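Local coordinates for transcriptional regulator, MarR family (PDB 3S2W), which probably binds DNA and regulates transcription, as expected of a dimeric MarR-family protein with a winged helix-turn-helix domain, at residues 36-41 and 125-130; 44-49 and 91-96; 50-55 and 85-90. All coordinates share one frame; numbering follows the deposited sequence.

Contact 1 (36-41 and 125-130); sequences QIYIGK and ASEWGE. With SO4 (sulfate ion), chain K.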
loop_
_atom_site.group_PDB
_atom_site.type_symbol
_atom_site.label_atom_id
_atom_site.label_comp_id
_atom_site.label_asym_id
_atom_site.label_seq_id
_atom_site.Cartn_x
_atom_site.Cartn_y
_atom_site.Cartn_z
ATOM N N GLN A 36 -2.171 6.787 -3.463
ATOM C CA GLN A 36 -2.438 6.367 -4.838
ATOM C C GLN A 36 -3.506 7.260 -5.424
ATOM O O GLN A 36 -3.528 7.510 -6.628
ATOM C CB GLN A 36 -2.859 4.893 -4.957
ATOM C CG GLN A 36 -1.752 3.837 -4.690
ATOM C CD GLN A 36 -0.434 4.103 -5.416
ATOM O OE1 GLN A 36 -0.182 3.580 -6.514
ATOM N NE2 GLN A 36 0.437 4.891 -4.783
ATOM N N ILE A 37 -4.373 7.772 -4.568
ATOM C CA ILE A 37 -5.366 8.727 -5.032
ATOM C C ILE A 37 -4.725 10.086 -5.333
ATOM O O ILE A 37 -4.930 10.656 -6.407
ATOM C CB ILE A 37 -6.540 8.844 -4.037
ATOM C CG1 ILE A 37 -7.359 7.560 -4.098
ATOM C CG2 ILE A 37 -7.447 10.063 -4.344
ATOM C CD1 ILE A 37 -8.068 7.276 -2.840
ATOM N N TYR A 38 -3.927 10.581 -4.391
ATOM C CA TYR A 38 -3.292 11.880 -4.529
ATOM C C TYR A 38 -2.327 11.905 -5.706
ATOM O O TYR A 38 -2.344 12.841 -6.494
ATOM C CB TYR A 38 -2.546 12.249 -3.250
ATOM C CG TYR A 38 -1.878 13.581 -3.365
ATOM C CD1 TYR A 38 -0.594 13.685 -3.871
ATOM C CD2 TYR A 38 -2.548 14.747 -3.010
ATOM C CE1 TYR A 38 0.025 14.895 -3.993
ATOM C CE2 TYR A 38 -1.938 15.981 -3.134
ATOM C CZ TYR A 38 -0.649 16.046 -3.622
ATOM O OH TYR A 38 -0.022 17.265 -3.747
ATOM N N ILE A 39 -1.479 10.880 -5.810
ATOM C CA ILE A 39 -0.570 10.766 -6.929
ATOM C C ILE A 39 -1.377 10.617 -8.211
ATOM O O ILE A 39 -1.111 11.274 -9.205
ATOM C CB ILE A 39 0.362 9.560 -6.765
ATOM C CG1 ILE A 39 1.219 9.714 -5.505
ATOM C CG2 ILE A 39 1.263 9.392 -7.969
ATOM C CD1 ILE A 39 2.178 10.839 -5.571
ATOM N N GLY A 40 -2.369 9.746 -8.173
ATOM C CA GLY A 40 -3.205 9.475 -9.325
ATOM C C GLY A 40 -3.750 10.700 -9.990
ATOM O O GLY A 40 -3.738 10.792 -11.218
ATOM N N LYS A 41 -4.221 11.660 -9.209
ATOM C CA LYS A 41 -4.811 12.840 -9.824
ATOM C C LYS A 41 -3.746 13.702 -10.462
ATOM O O LYS A 41 -3.977 14.323 -11.510
ATOM C CB LYS A 41 -5.599 13.669 -8.816
ATOM C CG LYS A 41 -6.946 13.083 -8.470
ATOM C CD LYS A 41 -8.053 14.096 -8.691
ATOM C CE LYS A 41 -7.780 15.372 -7.907
ATOM N NZ LYS A 41 -8.945 15.750 -7.065
ATOM N N ALA A 125 5.924 13.435 -6.179
ATOM C CA ALA A 125 6.249 12.608 -5.012
ATOM C C ALA A 125 6.622 13.492 -3.820
ATOM O O ALA A 125 6.378 13.145 -2.680
ATOM C CB ALA A 125 7.403 11.635 -5.329
ATOM N N SER A 126 7.202 14.647 -4.092
ATOM C CA SER A 126 7.624 15.530 -3.022
ATOM C C SER A 126 6.428 16.175 -2.379
ATOM O O SER A 126 6.367 16.296 -1.165
ATOM C CB SER A 126 8.579 16.616 -3.539
ATOM O OG SER A 126 9.817 16.047 -3.921
ATOM N N GLU A 127 5.475 16.599 -3.195
ATOM C CA GLU A 127 4.335 17.345 -2.679
ATOM C C GLU A 127 3.541 16.427 -1.794
ATOM O O GLU A 127 2.915 16.853 -0.830
ATOM C CB GLU A 127 3.466 17.873 -3.823
ATOM C CG GLU A 127 4.170 18.910 -4.688
ATOM C CD GLU A 127 3.465 19.152 -6.001
ATOM O OE1 GLU A 127 3.734 20.192 -6.638
ATOM O OE2 GLU A 127 2.651 18.299 -6.401
ATOM N N TRP A 128 3.572 15.147 -2.137
ATOM C CA TRP A 128 2.900 14.163 -1.330
ATOM C C TRP A 128 3.605 13.981 0.025
ATOM O O TRP A 128 2.952 14.001 1.073
ATOM C CB TRP A 128 2.799 12.859 -2.094
ATOM C CG TRP A 128 2.208 11.783 -1.281
ATOM C CD1 TRP A 128 2.775 10.594 -0.975
ATOM C CD2 TRP A 128 0.948 11.815 -0.611
ATOM N NE1 TRP A 128 1.936 9.861 -0.177
ATOM C CE2 TRP A 128 0.808 10.595 0.072
ATOM C CE3 TRP A 128 -0.089 12.756 -0.532
ATOM C CZ2 TRP A 128 -0.333 10.270 0.811
ATOM C CZ3 TRP A 128 -1.213 12.442 0.218
ATOM C CH2 TRP A 128 -1.329 11.198 0.863
ATOM N N GLY A 129 4.928 13.827 0.013
ATOM C CA GLY A 129 5.691 13.700 1.246
ATOM C C GLY A 129 5.497 14.921 2.119
ATOM O O GLY A 129 5.450 14.843 3.350
ATOM N N GLU A 130 5.360 16.058 1.453
ATOM C CA GLU A 130 5.235 17.354 2.100
ATOM C C GLU A 130 3.927 17.445 2.854
ATOM O O GLU A 130 3.849 17.981 3.962
ATOM C CB GLU A 130 5.254 18.447 1.036
ATOM C CG GLU A 130 4.934 19.828 1.568
ATOM C CD GLU A 130 5.979 20.346 2.552
ATOM O OE1 GLU A 130 5.694 21.359 3.232
ATOM O OE2 GLU A 130 7.079 19.747 2.645
HETATM S S SO4 K . -1.477 20.414 -3.169
HETATM O O1 SO4 K . -0.514 19.546 -2.496
HETATM O O2 SO4 K . -0.781 21.252 -4.147
HETATM O O3 SO4 K . -2.476 19.606 -3.859
HETATM O O4 SO4 K . -2.140 21.255 -2.174
#

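Contact 2 (44-49 and 91-96); sequences EPYGIG and EGYVFR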
loop_
_atom_site.group_PDB
_atom_site.type_symbol
_atom_site.label_atom_id
_atom_site.label_comp_id
_atom_site.label_asym_id
_atom_site.label_seq_id
_atom_site.Cartn_x
_atom_site.Cartn_y
_atom_site.Cartn_z
ATOM N N GLU A 44 -2.569 11.948 -13.931
ATOM C CA GLU A 44 -3.551 11.881 -15.020
ATOM C C GLU A 44 -3.147 12.734 -16.226
ATOM O O GLU A 44 -3.208 12.261 -17.346
ATOM C CB GLU A 44 -4.903 12.362 -14.545
ATOM C CG GLU A 44 -6.041 11.364 -14.521
ATOM C CD GLU A 44 -7.178 11.848 -13.601
ATOM O OE1 GLU A 44 -7.897 12.817 -13.959
ATOM O OE2 GLU A 44 -7.324 11.280 -12.493
ATOM N N PRO A 45 -2.756 14.003 -15.995
ATOM C CA PRO A 45 -2.492 14.872 -17.148
ATOM C C PRO A 45 -1.417 14.328 -18.080
ATOM O O PRO A 45 -1.371 14.742 -19.230
ATOM C CB PRO A 45 -2.046 16.186 -16.503
ATOM C CG PRO A 45 -2.761 16.194 -15.162
ATOM C CD PRO A 45 -2.798 14.754 -14.724
ATOM N N TYR A 46 -0.588 13.406 -17.595
ATOM C CA TYR A 46 0.412 12.738 -18.431
ATOM C C TYR A 46 -0.125 11.426 -18.981
ATOM O O TYR A 46 0.604 10.659 -19.598
ATOM C CB TYR A 46 1.709 12.491 -17.655
ATOM C CG TYR A 46 2.190 13.715 -16.920
ATOM C CD1 TYR A 46 1.865 13.928 -15.578
ATOM C CD2 TYR A 46 2.939 14.673 -17.566
ATOM C CE1 TYR A 46 2.284 15.065 -14.912
ATOM C CE2 TYR A 46 3.369 15.810 -16.909
ATOM C CZ TYR A 46 3.037 16.006 -15.588
ATOM O OH TYR A 46 3.480 17.151 -14.964
ATOM N N GLY A 47 -1.402 11.168 -18.753
ATOM C CA GLY A 47 -2.022 9.937 -19.203
ATOM C C GLY A 47 -1.421 8.707 -18.552
ATOM O O GLY A 47 -1.231 7.692 -19.206
ATOM N N ILE A 48 -1.137 8.798 -17.258
ATOM C CA ILE A 48 -0.462 7.724 -16.525
ATOM C C ILE A 48 -1.296 7.325 -15.306
ATOM O O ILE A 48 -1.703 8.174 -14.523
ATOM C CB ILE A 48 0.929 8.195 -16.032
ATOM C CG1 ILE A 48 1.784 8.648 -17.201
ATOM C CG2 ILE A 48 1.687 7.095 -15.365
ATOM C CD1 ILE A 48 3.131 9.176 -16.761
ATOM N N GLY A 49 -1.552 6.036 -15.152
ATOM C CA GLY A 49 -2.230 5.546 -13.974
ATOM C C GLY A 49 -1.265 5.392 -12.807
ATOM O O GLY A 49 -0.057 5.205 -13.001
ATOM N N GLU A 91 1.957 4.716 -24.060
ATOM C CA GLU A 91 1.966 6.148 -23.799
ATOM C C GLU A 91 3.273 6.764 -24.280
ATOM O O GLU A 91 3.422 7.970 -24.303
ATOM C CB GLU A 91 1.738 6.405 -22.302
ATOM C CG GLU A 91 0.315 6.005 -21.829
ATOM C CD GLU A 91 0.260 5.326 -20.453
ATOM O OE1 GLU A 91 -0.709 4.566 -20.209
ATOM O OE2 GLU A 91 1.163 5.552 -19.614
ATOM N N GLY A 92 4.228 5.910 -24.648
ATOM C CA GLY A 92 5.494 6.341 -25.215
ATOM C C GLY A 92 6.541 6.769 -24.203
ATOM O O GLY A 92 7.414 7.576 -24.518
ATOM N N TYR A 93 6.464 6.219 -22.993
ATOM C CA TYR A 93 7.390 6.579 -21.926
ATOM C C TYR A 93 8.501 5.569 -21.752
ATOM O O TYR A 93 9.525 5.865 -21.149
ATOM C CB TYR A 93 6.661 6.722 -20.603
ATOM C CG TYR A 93 5.771 7.919 -20.551
ATOM C CD1 TYR A 93 6.240 9.160 -20.935
ATOM C CD2 TYR A 93 4.454 7.808 -20.133
ATOM C CE1 TYR A 93 5.431 10.249 -20.888
ATOM C CE2 TYR A 93 3.641 8.891 -20.085
ATOM C CZ TYR A 93 4.131 10.111 -20.460
ATOM O OH TYR A 93 3.326 11.205 -20.418
ATOM N N VAL A 94 8.291 4.358 -22.246
ATOM C CA VAL A 94 9.348 3.363 -22.158
ATOM C C VAL A 94 9.315 2.481 -23.356
ATOM O O VAL A 94 8.292 2.384 -24.022
ATOM C CB VAL A 94 9.196 2.443 -20.952
ATOM C CG1 VAL A 94 9.138 3.253 -19.693
ATOM C CG2 VAL A 94 7.973 1.529 -21.127
ATOM N N PHE A 95 10.432 1.812 -23.609
ATOM C CA PHE A 95 10.456 0.797 -24.649
ATOM C C PHE A 95 11.092 -0.446 -24.102
ATOM O O PHE A 95 11.752 -0.402 -23.058
ATOM C CB PHE A 95 11.129 1.288 -25.943
ATOM C CG PHE A 95 12.627 1.459 -25.845
ATOM C CD1 PHE A 95 13.485 0.399 -26.130
ATOM C CD2 PHE A 95 13.179 2.685 -25.504
ATOM C CE1 PHE A 95 14.850 0.559 -26.049
ATOM C CE2 PHE A 95 14.562 2.848 -25.431
ATOM C CZ PHE A 95 15.395 1.790 -25.705
ATOM N N ARG A 96 10.830 -1.554 -24.787
ATOM C CA ARG A 96 11.319 -2.876 -24.412
ATOM C C ARG A 96 12.406 -3.309 -25.386
ATOM O O ARG A 96 12.339 -3.026 -26.579
ATOM C CB ARG A 96 10.203 -3.905 -24.530
ATOM C CG ARG A 96 9.248 -4.026 -23.377
ATOM C CD ARG A 96 7.937 -4.629 -23.936
ATOM N NE ARG A 96 7.043 -5.148 -22.913
ATOM C CZ ARG A 96 5.721 -5.014 -22.949
ATOM N NH1 ARG A 96 5.153 -4.368 -23.970
ATOM N NH2 ARG A 96 4.962 -5.525 -21.966
#

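Contact 3 (50-55 and 85-90); sequences SGQFPF and IQKLVD. With SO4 (sulfate ion), chain I.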
loop_
_atom_site.group_PDB
_atom_site.type_symbol
_atom_site.label_atom_id
_atom_site.label_comp_id
_atom_site.label_asym_id
_atom_site.label_seq_id
_atom_site.Cartn_x
_atom_site.Cartn_y
_atom_site.Cartn_z
ATOM N N SER A 50 -1.806 5.451 -11.593
ATOM C CA SER A 50 -1.024 5.270 -10.373
ATOM C C SER A 50 -0.456 3.862 -10.233
ATOM O O SER A 50 0.382 3.611 -9.376
ATOM C CB SER A 50 -1.883 5.602 -9.151
ATOM O OG SER A 50 -3.060 4.822 -9.165
ATOM N N GLY A 51 -0.925 2.936 -11.061
ATOM C CA GLY A 51 -0.312 1.618 -11.139
ATOM C C GLY A 51 1.024 1.588 -11.885
ATOM O O GLY A 51 1.849 0.689 -11.688
ATOM N N GLN A 52 1.244 2.587 -12.735
ATOM C CA GLN A 52 2.468 2.693 -13.517
ATOM C C GLN A 52 3.548 3.500 -12.810
ATOM O O GLN A 52 4.729 3.394 -13.132
ATOM C CB GLN A 52 2.149 3.352 -14.845
ATOM C CG GLN A 52 1.134 2.575 -15.684
ATOM C CD GLN A 52 0.410 3.474 -16.653
ATOM O OE1 GLN A 52 1.028 4.307 -17.310
ATOM N NE2 GLN A 52 -0.905 3.335 -16.731
ATOM N N PHE A 53 3.138 4.323 -11.857
ATOM C CA PHE A 53 4.050 5.244 -11.206
ATOM C C PHE A 53 5.270 4.560 -10.573
ATOM O O PHE A 53 6.393 5.033 -10.737
ATOM C CB PHE A 53 3.300 6.013 -10.141
ATOM C CG PHE A 53 4.068 7.143 -9.569
ATOM C CD1 PHE A 53 4.514 7.100 -8.256
ATOM C CD2 PHE A 53 4.343 8.268 -10.337
ATOM C CE1 PHE A 53 5.232 8.168 -7.725
ATOM C CE2 PHE A 53 5.044 9.332 -9.809
ATOM C CZ PHE A 53 5.481 9.289 -8.502
ATOM N N PRO A 54 5.051 3.443 -9.854
ATOM C CA PRO A 54 6.138 2.751 -9.155
ATOM C C PRO A 54 7.204 2.251 -10.143
ATOM O O PRO A 54 8.384 2.456 -9.857
ATOM C CB PRO A 54 5.431 1.573 -8.474
ATOM C CG PRO A 54 4.009 1.878 -8.531
ATOM C CD PRO A 54 3.796 2.685 -9.767
ATOM N N PHE A 55 6.804 1.646 -11.271
ATOM C CA PHE A 55 7.740 1.279 -12.365
ATOM C C PHE A 55 8.503 2.477 -12.920
ATOM O O PHE A 55 9.726 2.486 -12.963
ATOM C CB PHE A 55 7.021 0.532 -13.518
ATOM C CG PHE A 55 6.372 -0.757 -13.079
ATOM C CD1 PHE A 55 7.122 -1.922 -12.967
ATOM C CD2 PHE A 55 5.017 -0.788 -12.727
ATOM C CE1 PHE A 55 6.551 -3.092 -12.529
ATOM C CE2 PHE A 55 4.430 -1.969 -12.290
ATOM C CZ PHE A 55 5.199 -3.123 -12.188
ATOM N N ILE A 85 3.678 -2.086 -17.674
ATOM C CA ILE A 85 4.727 -1.767 -18.644
ATOM C C ILE A 85 4.131 -1.579 -20.036
ATOM O O ILE A 85 4.574 -0.721 -20.820
ATOM C CB ILE A 85 5.808 -2.832 -18.698
ATOM C CG1 ILE A 85 6.550 -2.889 -17.363
ATOM C CG2 ILE A 85 6.775 -2.527 -19.830
ATOM C CD1 ILE A 85 7.176 -1.572 -16.960
ATOM N N GLN A 86 3.112 -2.365 -20.355
ATOM C CA GLN A 86 2.484 -2.152 -21.642
ATOM C C GLN A 86 1.821 -0.762 -21.802
ATOM O O GLN A 86 1.809 -0.208 -22.899
ATOM C CB GLN A 86 1.485 -3.245 -21.971
ATOM C CG GLN A 86 0.832 -2.976 -23.294
ATOM C CD GLN A 86 1.730 -3.371 -24.434
ATOM O OE1 GLN A 86 2.162 -4.521 -24.518
ATOM N NE2 GLN A 86 2.027 -2.419 -25.318
ATOM N N LYS A 87 1.264 -0.195 -20.734
ATOM C CA LYS A 87 0.595 1.103 -20.888
ATOM C C LYS A 87 1.649 2.189 -20.961
ATOM O O LYS A 87 1.474 3.199 -21.647
ATOM C CB LYS A 87 -0.378 1.393 -19.746
ATOM C CG LYS A 87 -1.621 0.496 -19.711
ATOM C CD LYS A 87 -2.419 0.791 -18.450
ATOM C CE LYS A 87 -3.814 0.148 -18.448
ATOM N NZ LYS A 87 -4.752 0.890 -17.524
ATOM N N LEU A 88 2.759 1.958 -20.259
ATOM C CA LEU A 88 3.879 2.874 -20.283
ATOM C C LEU A 88 4.483 2.897 -21.690
ATOM O O LEU A 88 4.926 3.946 -22.168
ATOM C CB LEU A 88 4.911 2.462 -19.237
ATOM C CG LEU A 88 4.547 2.863 -17.804
ATOM C CD1 LEU A 88 5.534 2.312 -16.843
ATOM C CD2 LEU A 88 4.523 4.363 -17.670
ATOM N N VAL A 89 4.468 1.744 -22.363
ATOM C CA VAL A 89 4.963 1.677 -23.732
ATOM C C VAL A 89 4.003 2.374 -24.679
ATOM O O VAL A 89 4.427 3.136 -25.544
ATOM C CB VAL A 89 5.225 0.235 -24.223
ATOM C CG1 VAL A 89 5.414 0.248 -25.703
ATOM C CG2 VAL A 89 6.465 -0.319 -23.577
ATOM N N ASP A 90 2.707 2.131 -24.510
ATOM C CA ASP A 90 1.706 2.726 -25.399
ATOM C C ASP A 90 1.589 4.233 -25.233
ATOM O O ASP A 90 1.181 4.947 -26.143
ATOM C CB ASP A 90 0.347 2.052 -25.221
ATOM C CG ASP A 90 0.348 0.591 -25.699
ATOM O OD1 ASP A 90 1.141 0.249 -26.619
ATOM O OD2 ASP A 90 -0.452 -0.209 -25.152
HETATM S S SO4 I . -3.126 1.863 -14.070
HETATM O O1 SO4 I . -3.810 0.575 -14.073
HETATM O O2 SO4 I . -1.729 1.654 -14.450
HETATM O O3 SO4 I . -3.768 2.762 -15.037
HETATM O O4 SO4 I . -3.199 2.413 -12.716
#

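Contact 1 (36-41 and 125-130)
The ring of Tyr38 lies near parallel to the six-membered ring of Trp128 but slid aside, so that the two barely overlap, with planes 29° apart and centroids separated by 5.0 Å. The two side chains slide past each other in opposite directions, which is why the rings meet near their rims instead of centre on centre. Trp128 CE3 stands 3.4 Å above one face of the tyrosine ring, and its closest approach is to Tyr38 CG at 3.5 Å. With CG anti to the backbone N (chi1 180°), Tyr38 carries its ring across the gap between the helices, whose local axes pass 10.2 Å apart at 143°, closer to antiparallel than to perpendicular. Two large flat side chains suit such a spacing, which small residues could not bridge. Beneath them the packing is purely apolar but looser: Ile39 crosses Trp128 at about a right angle, and its CD1 rests 4.1 Å from Trp128 CB.

The outer edge is polar. Tyr38 OH passes 3.5 Å from Glu127 CB, and the carboxylate of Glu127 is held in a salt bridge by Lys42, one turn beyond Tyr38; the same lysine makes a weak hydrogen bond to the tyrosine hydroxyl. A tyrosine suits this border because its ring packs on Trp128 while its hydroxyl stays at the polar margin. In the crystal Tyr38 OH also donates a hydrogen bond of 2.6 Å to O1 of a sulfate ion, probably from the crystallisation liquor; that O1 lies at the ring's edge, near its plane.

The contact thus joins helix 23-43 to helix 112-133, on which Tyr38 also touches Ile131 and Ile39 touches Ile124. The second subunit packs here too, its Ile158 meeting Tyr38 and its Gly155 meeting Trp128.

Contact 2 (44-49 and 91-96)
Tyr93 points its hydroxyl at the turn after helix 23-43 and donates a hydrogen bond to the backbone carbonyl of Tyr46, with 2.9 Å between Tyr93 OH and Tyr46 O. The acceptor lies at the edge of the phenol ring, and the donor arrives in the carbonyl plane on a lone pair, at a C=O...donor angle of 126°. This geometry fixes the direction of the ring's long axis. Ile48 slants past the same ring: continuing extended beyond CB, it brings both CG1 and CD1 close to one corner, with CD1 3.4 Å from Tyr93 CE2. An isoleucine is apt here, as its long branch packs on the aromatic carbons while the hydroxyl beyond them serves the carbonyl. Over the centre of one face of the Tyr93 ring stands Glu91 O, 4.2 Å above the plane.

Glu91 is turned differently. Its chain bends at chi2 (140°), laying the flat carboxylate beneath the carbonyl of Gly47, so that Gly47 O stands over its face, 3.1 Å from Glu91 CD. Both groups are acceptors, and these electron-rich oxygens face each other without a hydrogen bond. Gly47 adopts positive phi, a conformation easy for glycine. Gly92, also at positive phi, ends helix 78-90 in a Schellman motif and redirects the chain toward the strand.

Tyr46 and Tyr93 both rest on Leu117 of helix 112-133, and Ile48 touches Leu56 of helix 53-61. Backbone bonds from Tyr93 to Thr111 and from Phe95 to Phe109 tie the segment to strand 106-110 and its end, so the contact lies where the loop after helix 23-43 meets the base of the wing.

Contact 3 (50-55 and 85-90)
Leu88 packs against the carbon stem of Gln52, the two side chains sliding past each other in opposite directions, with Leu88 CD2 3.8 Å from Gln52 CB. Gln52 runs on extended beyond CG, and its amide end crosses the stem of Lys87 at about a right angle, Lys87 CB lying 3.8 Å from Gln52 CD. Glutamine suits the spot: its aliphatic stem packs on both neighbours while its amide ends at the polar border. Cut back to an alanine here, the chain ends at CB, which is likely to leave a gap against Leu88 CD2 and the stem of Lys87. Farther along, Phe55 CB is 4.1 Å from Leu88 CD1, while Ile85 CD1 approaches Phe55 CD1 obliquely at 4.0 Å. Branched aliphatic and aromatic residues suit this interior seam, in which helix 53-61 backs the helix-turn-helix formed by helices 67-74 and 78-90; in MarR relatives the latter is the recognition helix. Phe55 also meets Leu70 and Leu74, and Val94 of the following strand touches Leu88. At the outer border a sulfate, probably from the crystallisation liquor, accepts a hydrogen bond from Gly51 N to its O4 (2.9 Å) and a weak one from Lys87 NZ.

How the contacts relate
The three contacts are nested along the chain: contact 3 closes the innermost loop, contact 2 encloses it, and contact 1 encloses both. Contacts 2 and 3 are neighbours, their centres about 6 Å apart, sharing the end of helix 78-90 and its passage into strand 94-98, where Tyr93 N probably bonds to Leu88 O. Contact 1 lies about 17 Å and 16 Å from their centres, in a helical region that also meets the second subunit. Helix 23-43 connects the two regions: Ile39 touches Phe53 of helix 53-61, and the loop 44-49 follows directly. The arrangement physically connects the helices that meet the second subunit with what is probably the DNA-binding region.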